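Local coordinates for protein oligoribonuclease (Colwellia psychrerythraea, PDB 6A4D) that probably degrades very short RNA oligonucleotides from the 3' end to mononucleotides, as a member of the exonuclease family of the RNase H clan, at residues E17-E22 with D59-W64. The protein carries 1 engineered substitution. Sequence-based numbering, arbitrary orientation.
Sequences EMTGLE and DNMNPW. With 9RC (5'-O-[(S)-hydroxy(4-nitrophenoxy)phosphoryl]thymidine), chain D; 9RC (5'-O-[(S)-hydroxy(4-nitrophenoxy)phosphoryl]thymidine), chain C.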
loop_
_atom_site.group_PDB
_atom_site.type_symbol
_atom_site.label_atom_id
_atom_site.label_comp_id
_atom_site.label_asym_id
_atom_site.label_seq_id
_atom_site.Cartn_x
_atom_site.Cartn_y
_atom_site.Cartn_z
ATOM N N GLU A 17 11.957 0.914 -11.014
ATOM C CA GLU A 17 12.291 2.306 -11.291
ATOM C C GLU A 17 11.325 2.744 -12.374
ATOM O O GLU A 17 10.914 1.925 -13.219
ATOM C CB GLU A 17 13.750 2.458 -11.706
ATOM C CG GLU A 17 14.804 1.963 -10.705
ATOM C CD GLU A 17 14.514 2.384 -9.272
ATOM O OE1 GLU A 17 14.245 3.584 -9.051
ATOM O OE2 GLU A 17 14.493 1.509 -8.367
ATOM N N MET A 18 10.932 4.012 -12.310
ATOM C CA MET A 18 10.009 4.601 -13.257
ATOM C C MET A 18 10.565 5.972 -13.739
ATOM O O MET A 18 11.628 6.404 -13.316
ATOM C CB MET A 18 8.689 4.796 -12.560
ATOM C CG MET A 18 8.133 3.562 -11.902
ATOM S SD MET A 18 8.723 3.222 -10.219
ATOM C CE MET A 18 7.193 2.734 -9.452
ATOM N N THR A 19 9.817 6.658 -14.590
ATOM C CA THR A 19 10.215 7.975 -15.134
ATOM C C THR A 19 9.620 9.072 -14.316
ATOM O O THR A 19 9.781 10.252 -14.639
ATOM C CB THR A 19 9.717 8.205 -16.600
ATOM O OG1 THR A 19 8.310 7.903 -16.693
ATOM C CG2 THR A 19 10.463 7.349 -17.517
ATOM N N GLY A 20 8.882 8.710 -13.290
ATOM C CA GLY A 20 8.327 9.692 -12.372
ATOM C C GLY A 20 7.388 9.020 -11.435
ATOM O O GLY A 20 7.312 7.776 -11.423
ATOM N N LEU A 21 6.649 9.853 -10.702
ATOM C CA LEU A 21 5.710 9.440 -9.666
ATOM C C LEU A 21 4.288 9.141 -10.101
ATOM O O LEU A 21 3.515 8.597 -9.316
ATOM C CB LEU A 21 5.629 10.512 -8.573
ATOM C CG LEU A 21 6.733 10.598 -7.520
ATOM C CD1 LEU A 21 7.126 9.279 -6.830
ATOM C CD2 LEU A 21 7.950 11.191 -8.167
ATOM N N GLU A 22 3.915 9.515 -11.314
ATOM C CA GLU A 22 2.520 9.494 -11.731
ATOM C C GLU A 22 2.284 8.453 -12.835
ATOM O O GLU A 22 2.741 8.622 -13.963
ATOM C CB GLU A 22 2.080 10.901 -12.135
ATOM C CG GLU A 22 1.311 11.629 -11.033
ATOM C CD GLU A 22 0.070 10.836 -10.570
ATOM O OE1 GLU A 22 -0.531 10.116 -11.442
ATOM O OE2 GLU A 22 -0.272 10.889 -9.340
ATOM N N ASP A 59 14.969 11.249 -22.421
ATOM C CA ASP A 59 15.386 12.652 -22.370
ATOM C C ASP A 59 14.347 13.641 -21.814
ATOM O O ASP A 59 14.744 14.750 -21.476
ATOM C CB ASP A 59 15.877 13.085 -23.746
ATOM C CG ASP A 59 16.928 12.140 -24.308
ATOM O OD1 ASP A 59 17.389 11.252 -23.548
ATOM O OD2 ASP A 59 17.282 12.249 -25.511
ATOM N N ASN A 60 13.073 13.240 -21.681
ATOM C CA ASN A 60 12.000 14.121 -21.171
ATOM C C ASN A 60 11.273 13.665 -19.893
ATOM O O ASN A 60 10.209 14.209 -19.570
ATOM C CB ASN A 60 10.981 14.339 -22.283
ATOM C CG ASN A 60 11.601 15.011 -23.490
ATOM O OD1 ASN A 60 11.760 14.405 -24.546
ATOM N ND2 ASN A 60 11.999 16.266 -23.318
ATOM N N MET A 61 11.830 12.671 -19.173
ATOM C CA MET A 61 11.380 12.355 -17.783
ATOM C C MET A 61 11.732 13.504 -16.791
ATOM O O MET A 61 12.523 14.373 -17.133
ATOM C CB MET A 61 11.962 11.004 -17.325
ATOM C CG MET A 61 13.484 10.851 -17.232
ATOM S SD MET A 61 13.991 9.112 -17.286
ATOM C CE MET A 61 15.780 9.085 -17.409
ATOM N N ASN A 62 11.163 13.540 -15.587
ATOM C CA ASN A 62 11.406 14.687 -14.680
ATOM C C ASN A 62 12.908 14.905 -14.300
ATOM O O ASN A 62 13.763 14.047 -14.616
ATOM C CB ASN A 62 10.470 14.646 -13.465
ATOM C CG ASN A 62 10.837 13.576 -12.444
ATOM O OD1 ASN A 62 11.993 13.117 -12.347
ATOM N ND2 ASN A 62 9.848 13.209 -11.632
ATOM N N PRO A 63 13.256 16.081 -13.700
ATOM C CA PRO A 63 14.717 16.357 -13.505
ATOM C C PRO A 63 15.416 15.455 -12.466
ATOM O O PRO A 63 16.588 15.071 -12.659
ATOM C CB PRO A 63 14.761 17.826 -13.076
ATOM C CG PRO A 63 13.454 18.407 -13.522
ATOM C CD PRO A 63 12.438 17.296 -13.478
ATOM N N TRP A 64 14.696 15.122 -11.385
ATOM C CA TRP A 64 15.134 14.078 -10.445
ATOM C C TRP A 64 15.589 12.859 -11.234
ATOM O O TRP A 64 16.735 12.368 -11.031
ATOM C CB TRP A 64 14.007 13.683 -9.502
ATOM C CG TRP A 64 14.476 12.845 -8.349
ATOM C CD1 TRP A 64 14.883 13.295 -7.119
ATOM C CD2 TRP A 64 14.582 11.418 -8.305
ATOM N NE1 TRP A 64 15.230 12.236 -6.311
ATOM C CE2 TRP A 64 15.067 11.071 -7.012
ATOM C CE3 TRP A 64 14.330 10.397 -9.229
ATOM C CZ2 TRP A 64 15.299 9.737 -6.619
ATOM C CZ3 TRP A 64 14.564 9.070 -8.835
ATOM C CH2 TRP A 64 15.040 8.757 -7.539
HETATM O OAJ 9RC D . 10.581 10.859 -9.751
HETATM C CAE 9RC D . 10.937 10.594 -8.603
HETATM N NAI 9RC D . 11.389 11.633 -7.781
HETATM C CAL 9RC D . 11.802 11.394 -6.484
HETATM O OAS 9RC D . 12.221 12.335 -5.821
HETATM C CAT 9RC D . 11.758 10.109 -5.966
HETATM C CAU 9RC D . 12.180 9.859 -4.648
HETATM C CAF 9RC D . 11.286 9.098 -6.789
HETATM N NAB 9RC D . 10.868 9.340 -8.119
HETATM C CAA 9RC D . 10.358 8.234 -9.010
HETATM O OAC 9RC D . 10.006 7.094 -8.220
HETATM C CAD 9RC D . 11.396 7.736 -9.992
HETATM C CAH 9RC D . 11.957 6.541 -9.283
HETATM O OAK 9RC D . 12.464 5.557 -10.165
HETATM C CAG 9RC D . 10.764 5.967 -8.654
HETATM C CAR 9RC D . 11.171 4.991 -7.488
HETATM O OAQ 9RC D . 11.827 5.644 -6.347
HETATM P PAP 9RC D . 13.296 5.132 -5.758
HETATM O OAO 9RC D . 13.211 3.778 -5.123
HETATM O OAN 9RC D . 14.208 5.148 -7.066
HETATM O OAM 9RC D . 13.988 6.241 -4.826
HETATM C CAV 9RC D . 14.146 6.253 -3.467
HETATM C CAW 9RC D . 14.299 7.530 -2.918
HETATM C CAY 9RC D . 14.482 7.697 -1.553
HETATM C CBA 9RC D . 14.505 6.573 -0.722
HETATM N NBB 9RC D . 14.688 6.774 0.581
HETATM O OBD 9RC D . 13.516 6.755 1.497
HETATM O OBC 9RC D . 16.086 7.077 1.044
HETATM C CAZ 9RC D . 14.361 5.277 -1.255
HETATM C CAX 9RC D . 14.183 5.112 -2.631
HETATM O OAJ 9RC C . 5.832 7.583 -3.873
HETATM C CAE 9RC C . 6.532 8.517 -3.475
HETATM N NAI 9RC C . 5.990 9.791 -3.415
HETATM C CAL 9RC C . 6.764 10.866 -2.958
HETATM O OAS 9RC C . 6.235 11.982 -2.927
HETATM C CAT 9RC C . 8.087 10.653 -2.544
HETATM C CAU 9RC C . 8.891 11.701 -2.066
HETATM C CAF 9RC C . 8.604 9.372 -2.628
HETATM N NAB 9RC C . 7.801 8.310 -3.099
HETATM C CAA 9RC C . 8.315 6.944 -3.217
HETATM O OAC 9RC C . 8.491 6.347 -1.959
HETATM C CAD 9RC C . 9.697 6.968 -3.818
HETATM C CAH 9RC C . 10.143 5.591 -3.528
HETATM O OAK 9RC C . 9.766 4.796 -4.621
HETATM C CAG 9RC C . 9.340 5.233 -2.288
HETATM C CAR 9RC C . 10.292 5.105 -1.146
HETATM O OAQ 9RC C . 9.487 4.955 0.013
HETATM P PAP 9RC C . 10.194 4.837 1.419
HETATM O OAO 9RC C . 8.998 4.439 2.412
HETATM O OAN 9RC C . 10.608 6.210 1.787
HETATM O OAM 9RC C . 11.302 3.792 1.063
HETATM C CAV 9RC C . 12.388 3.130 1.625
HETATM C CAW 9RC C . 13.108 2.172 0.821
HETATM C CAY 9RC C . 14.206 1.415 1.369
HETATM C CBA 9RC C . 14.622 1.622 2.721
HETATM N NBB 9RC C . 15.648 0.975 3.393
HETATM O OBD 9RC C . 16.712 1.768 4.340
HETATM O OBC 9RC C . 15.685 -0.401 3.369
HETATM C CAZ 9RC C . 13.895 2.570 3.449
HETATM C CAX 9RC C . 12.801 3.318 2.954
HETATM O O HOH W 1 6.678 12.849 -11.108
#
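Thr19 and Gly20 lie against Met61 and Asn62 without a single direct hydrogen bond between the two segments; a bound nucleotide and a water make the polar links instead. The case illustrates how a nucleotide site can be assembled where the end of a strand, with the loop after it, meets the start of a helix. The direct contact is small and made by van der Waals touches. Thr19 CB rests 3.7 Å from Met61 CB, the two side chains crossing at about a right angle, while Thr19 OG1 turns off to the backbone N of Val27. Asn62 is the N-cap of helix 63-72, and its amide is divided between two tasks. OD1 accepts from Cys65 N, which fixes the rotation of the group and presents ND2 to thymine OAJ of the chain D nucleotide at 3.1 Å, nearly straight at 166°. ND2 also reaches, weakly, a water that accepts from Leu21 N at 3.0 Å. Above and below the base stand Trp64 and Leu21. The indole of Trp64, its CG swung opposite the backbone N (chi1 -168°) and its plane turned by chi2 of 91°, lies nearly parallel to the thymine, whose CAL sits 3.2 Å above the centre of the indole plane; Leu21 CD2 presses on the opposite face of the base, and its CD1 touches the second nucleotide, chain C. Replacing Trp64 with an alanine is likely to leave one thymine face without its stacking partner and the base freer to tilt away from Leu21. At the sugar, the 3'-hydroxyl OAK donates to Glu17 OE1 at 2.9 Å and accepts from Met18 N at 3.1 Å. Clamping the base between a ring and a methyl while gripping the 3'-hydroxyl with two bonds would suit recognition of a 3'-terminal nucleotide, consistent with an exonuclease that begins at that end.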